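PDB 5TXE: lasso peptide isopeptidase AtxE2, which hydrolyses the isopeptide bond of the lasso peptides astexin-2 and astexin-3, recognising their knotted shape and turning them into linear peptides. Local coordinates for residues Leu319-Leu331 / Arg404-Phe416. The protein carries 1 engineered substitution. Numbering follows the deposited sequence.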
# COMPACT_ATOMS: atom_id res chain seq x y z
N LEU A 319 11.50 5.40 -16.58
CA LEU A 319 10.88 4.15 -16.18
C LEU A 319 9.48 4.06 -16.67
O LEU A 319 8.80 5.09 -16.84
CB LEU A 319 10.73 4.09 -14.65
CG LEU A 319 11.99 3.74 -13.86
CD1 LEU A 319 11.69 3.79 -12.36
CD2 LEU A 319 12.48 2.37 -14.25
N ARG A 320 9.02 2.84 -16.86
CA ARG A 320 7.61 2.63 -17.12
C ARG A 320 7.24 1.18 -16.90
O ARG A 320 8.09 0.32 -16.71
CB ARG A 320 7.25 3.00 -18.54
CG ARG A 320 7.85 1.98 -19.51
CD ARG A 320 7.81 2.29 -20.98
NE ARG A 320 6.51 2.47 -21.51
CZ ARG A 320 5.97 1.71 -22.45
NH1 ARG A 320 6.62 0.67 -22.96
NH2 ARG A 320 4.74 2.02 -22.85
N ARG A 321 5.94 0.93 -16.91
CA ARG A 321 5.42 -0.43 -16.86
C ARG A 321 5.09 -0.91 -18.24
O ARG A 321 4.69 -0.11 -19.07
CB ARG A 321 4.17 -0.47 -15.99
CG ARG A 321 4.54 -0.24 -14.56
CD ARG A 321 3.62 0.68 -13.83
NE ARG A 321 4.11 0.89 -12.46
CZ ARG A 321 3.46 0.56 -11.34
NH1 ARG A 321 2.23 0.05 -11.38
NH2 ARG A 321 4.03 0.79 -10.16
N GLU A 322 5.30 -2.18 -18.50
CA GLU A 322 5.04 -2.74 -19.82
C GLU A 322 4.91 -4.28 -19.76
O GLU A 322 4.96 -4.87 -18.71
CB GLU A 322 6.16 -2.31 -20.80
CG GLU A 322 7.54 -2.78 -20.41
CD GLU A 322 8.60 -2.30 -21.41
OE1 GLU A 322 8.54 -1.12 -21.83
OE2 GLU A 322 9.50 -3.10 -21.77
N GLY A 323 4.73 -4.90 -20.93
CA GLY A 323 4.52 -6.32 -21.07
C GLY A 323 3.04 -6.66 -20.90
O GLY A 323 2.20 -5.78 -20.69
N TRP A 324 2.72 -7.95 -20.93
CA TRP A 324 1.34 -8.40 -20.76
C TRP A 324 0.73 -7.85 -19.43
O TRP A 324 1.33 -8.00 -18.35
CB TRP A 324 1.31 -9.92 -20.73
CG TRP A 324 -0.05 -10.52 -20.70
CD1 TRP A 324 -0.73 -10.92 -19.61
CD2 TRP A 324 -0.85 -10.88 -21.83
NE1 TRP A 324 -1.92 -11.50 -19.97
CE2 TRP A 324 -2.03 -11.47 -21.33
CE3 TRP A 324 -0.69 -10.76 -23.21
CZ2 TRP A 324 -3.04 -11.94 -22.16
CZ3 TRP A 324 -1.69 -11.22 -24.05
CH2 TRP A 324 -2.87 -11.80 -23.52
N ALA A 325 -0.41 -7.19 -19.53
CA ALA A 325 -1.08 -6.65 -18.36
C ALA A 325 -0.14 -5.78 -17.56
O ALA A 325 -0.25 -5.71 -16.35
CB ALA A 325 -1.60 -7.79 -17.46
N SER A 326 0.81 -5.13 -18.23
CA SER A 326 1.77 -4.25 -17.56
C SER A 326 2.57 -4.92 -16.46
O SER A 326 2.97 -4.27 -15.53
CB SER A 326 1.07 -3.01 -16.96
OG SER A 326 0.57 -2.22 -18.02
N ASN A 327 2.80 -6.22 -16.57
CA ASN A 327 3.43 -6.93 -15.45
C ASN A 327 4.92 -6.59 -15.15
O ASN A 327 5.41 -6.85 -14.04
CB ASN A 327 3.24 -8.42 -15.61
CG ASN A 327 4.25 -9.05 -16.53
OD1 ASN A 327 5.23 -9.61 -16.09
ND2 ASN A 327 4.00 -8.95 -17.81
N GLU A 328 5.62 -5.98 -16.11
CA GLU A 328 7.04 -5.69 -15.92
C GLU A 328 7.34 -4.24 -15.81
O GLU A 328 6.52 -3.41 -16.14
CB GLU A 328 7.83 -6.24 -17.08
CG GLU A 328 7.87 -7.75 -17.11
CD GLU A 328 8.88 -8.25 -18.12
OE1 GLU A 328 9.99 -7.68 -18.18
OE2 GLU A 328 8.55 -9.18 -18.88
N MET A 329 8.49 -3.92 -15.23
CA MET A 329 9.03 -2.58 -15.23
C MET A 329 10.14 -2.57 -16.24
O MET A 329 10.80 -3.57 -16.41
CB MET A 329 9.68 -2.22 -13.89
CG MET A 329 8.73 -2.12 -12.74
SD MET A 329 8.28 -0.45 -12.29
CE MET A 329 9.88 0.28 -12.12
N ALA A 330 10.41 -1.41 -16.81
CA ALA A 330 11.51 -1.22 -17.76
C ALA A 330 12.11 0.16 -17.61
O ALA A 330 11.43 1.11 -17.31
CB ALA A 330 11.01 -1.44 -19.19
N LEU A 331 13.40 0.23 -17.85
CA LEU A 331 14.16 1.43 -17.81
C LEU A 331 14.72 1.70 -19.19
O LEU A 331 15.32 0.78 -19.81
CB LEU A 331 15.31 1.21 -16.88
CG LEU A 331 16.29 2.35 -16.70
CD1 LEU A 331 15.61 3.58 -16.16
CD2 LEU A 331 17.40 1.87 -15.76
N ARG A 404 4.68 -17.05 -12.87
CA ARG A 404 3.73 -16.02 -13.28
C ARG A 404 2.75 -16.52 -14.31
O ARG A 404 3.18 -17.03 -15.32
CB ARG A 404 4.45 -14.85 -13.87
CG ARG A 404 3.50 -13.71 -14.22
CD ARG A 404 4.19 -12.37 -14.05
NE ARG A 404 4.38 -12.00 -12.65
CZ ARG A 404 4.81 -10.82 -12.24
NH1 ARG A 404 5.11 -9.84 -13.11
NH2 ARG A 404 4.93 -10.59 -10.95
N LEU A 405 1.45 -16.36 -14.04
CA LEU A 405 0.35 -16.79 -14.88
C LEU A 405 -0.12 -15.61 -15.69
O LEU A 405 -0.15 -14.48 -15.19
CB LEU A 405 -0.88 -17.26 -14.06
CG LEU A 405 -0.72 -18.37 -13.04
CD1 LEU A 405 -1.99 -18.47 -12.20
CD2 LEU A 405 -0.45 -19.68 -13.73
N THR A 406 -0.59 -15.92 -16.91
CA THR A 406 -1.15 -14.94 -17.78
C THR A 406 -2.31 -15.48 -18.54
O THR A 406 -2.33 -16.64 -18.98
CB THR A 406 -0.12 -14.44 -18.82
OG1 THR A 406 0.36 -15.56 -19.54
CG2 THR A 406 1.07 -13.69 -18.16
N LEU A 407 -3.31 -14.65 -18.68
CA LEU A 407 -4.43 -15.00 -19.48
C LEU A 407 -5.19 -13.74 -19.89
O LEU A 407 -4.89 -12.62 -19.42
CB LEU A 407 -5.33 -16.02 -18.77
CG LEU A 407 -6.02 -15.67 -17.45
CD1 LEU A 407 -7.25 -14.77 -17.63
CD2 LEU A 407 -6.45 -16.99 -16.80
N ARG A 408 -6.13 -13.92 -20.81
CA ARG A 408 -6.98 -12.86 -21.22
C ARG A 408 -8.27 -13.32 -20.65
O ARG A 408 -8.58 -14.50 -20.77
CB ARG A 408 -7.06 -12.72 -22.73
CG ARG A 408 -7.74 -11.43 -23.15
CD ARG A 408 -7.76 -11.25 -24.66
NE ARG A 408 -6.45 -10.98 -25.28
CZ ARG A 408 -5.86 -9.80 -25.30
NH1 ARG A 408 -6.38 -8.74 -24.68
NH2 ARG A 408 -4.69 -9.66 -25.90
N ASN A 409 -8.99 -12.42 -20.00
CA ASN A 409 -10.20 -12.82 -19.35
C ASN A 409 -11.36 -12.76 -20.33
O ASN A 409 -11.19 -12.30 -21.47
CB ASN A 409 -10.44 -12.03 -18.03
CG ASN A 409 -10.91 -10.61 -18.22
OD1 ASN A 409 -11.30 -10.19 -19.30
ND2 ASN A 409 -10.85 -9.81 -17.13
N ARG A 410 -12.52 -13.21 -19.87
CA ARG A 410 -13.70 -13.27 -20.71
C ARG A 410 -14.17 -11.90 -21.21
O ARG A 410 -14.88 -11.80 -22.20
CB ARG A 410 -14.82 -14.09 -20.03
CG ARG A 410 -15.25 -13.80 -18.57
CD ARG A 410 -16.55 -14.58 -18.30
NE ARG A 410 -16.71 -15.35 -17.07
CZ ARG A 410 -16.04 -16.44 -16.73
NH1 ARG A 410 -15.04 -16.88 -17.46
NH2 ARG A 410 -16.34 -17.08 -15.60
N ASN A 411 -13.71 -10.82 -20.61
CA ASN A 411 -14.01 -9.52 -21.14
C ASN A 411 -12.90 -8.98 -22.00
O ASN A 411 -12.88 -7.77 -22.27
CB ASN A 411 -14.28 -8.59 -19.97
CG ASN A 411 -15.45 -9.09 -19.13
OD1 ASN A 411 -15.31 -9.63 -18.03
ND2 ASN A 411 -16.63 -8.95 -19.71
N GLY A 412 -11.97 -9.85 -22.41
CA GLY A 412 -10.88 -9.43 -23.32
C GLY A 412 -9.69 -8.74 -22.67
O GLY A 412 -8.89 -8.13 -23.33
N ILE A 413 -9.60 -8.76 -21.35
CA ILE A 413 -8.61 -7.93 -20.66
C ILE A 413 -7.45 -8.79 -20.25
O ILE A 413 -7.64 -9.90 -19.81
CB ILE A 413 -9.24 -7.23 -19.45
CG1 ILE A 413 -10.24 -6.19 -19.94
CG2 ILE A 413 -8.18 -6.59 -18.57
CD1 ILE A 413 -11.33 -5.88 -18.95
N GLU A 414 -6.26 -8.28 -20.44
CA GLU A 414 -5.05 -8.99 -20.07
C GLU A 414 -4.92 -9.05 -18.55
O GLU A 414 -5.09 -8.05 -17.88
CB GLU A 414 -3.81 -8.28 -20.65
CG GLU A 414 -3.80 -8.22 -22.18
CD GLU A 414 -2.63 -7.46 -22.79
OE1 GLU A 414 -1.69 -7.02 -22.09
OE2 GLU A 414 -2.62 -7.39 -24.02
N VAL A 415 -4.60 -10.22 -18.04
CA VAL A 415 -4.48 -10.44 -16.62
C VAL A 415 -3.14 -11.10 -16.32
O VAL A 415 -2.73 -12.00 -17.05
CB VAL A 415 -5.56 -11.41 -16.19
CG1 VAL A 415 -5.38 -11.79 -14.72
CG2 VAL A 415 -6.92 -10.81 -16.45
N PHE A 416 -2.46 -10.67 -15.25
CA PHE A 416 -1.44 -11.54 -14.69
C PHE A 416 -1.75 -11.85 -13.22
O PHE A 416 -2.55 -11.13 -12.58
CB PHE A 416 -0.04 -10.96 -14.90
CG PHE A 416 0.38 -9.92 -13.87
CD1 PHE A 416 0.13 -8.57 -14.06
CD2 PHE A 416 1.10 -10.31 -12.74
CE1 PHE A 416 0.56 -7.61 -13.15
CE2 PHE A 416 1.51 -9.37 -11.80
CZ PHE A 416 1.25 -8.02 -12.01
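Ala325, in the turn that joins strands 315-322 and 328-335, comes nearest to Glu414 on the paired strands 401-408 and 414-421, their CA atoms 4.9 Å apart. Ala325 N donates to the anti lone pair of Glu414 OE1 at 2.9 Å and an almost straight 174°. The Glu414 chain, extended beyond CG, lies over one face of Trp324, with CG 3.7 Å from the six-membered ring's centroid and the carboxylate plane only 4° from the ring plane. At the indole edge, Trp324 NE1 donates to Leu407 O at 3.2 Å and, weakly, to Val415 O, two carbonyls already used in the pairing of the 401-408 and 414-421 strands. In the two-domain arrangement of prolyl oligopeptidases, a hairpin turn from one four-stranded antiparallel propeller blade here docks on the first two strands of the alpha/beta-hydrolase sheet. Farther along, Asn327 OD1 receives Arg404 NH1 at 3.0 Å on a lone pair, in the guanidinium plane, while Asn327 ND2 bonds Trp324 O within the turn. Phe416 CG sits between its backbone N and carbonyl carbon (chi1 83°), which turns a ring face to Asn327 in a CH-pi contact, Asn327 CB 3.6 Å from the Phe416 ring centroid; His468 stacks on the same ring, and Asp418 forms a salt bridge with Arg404.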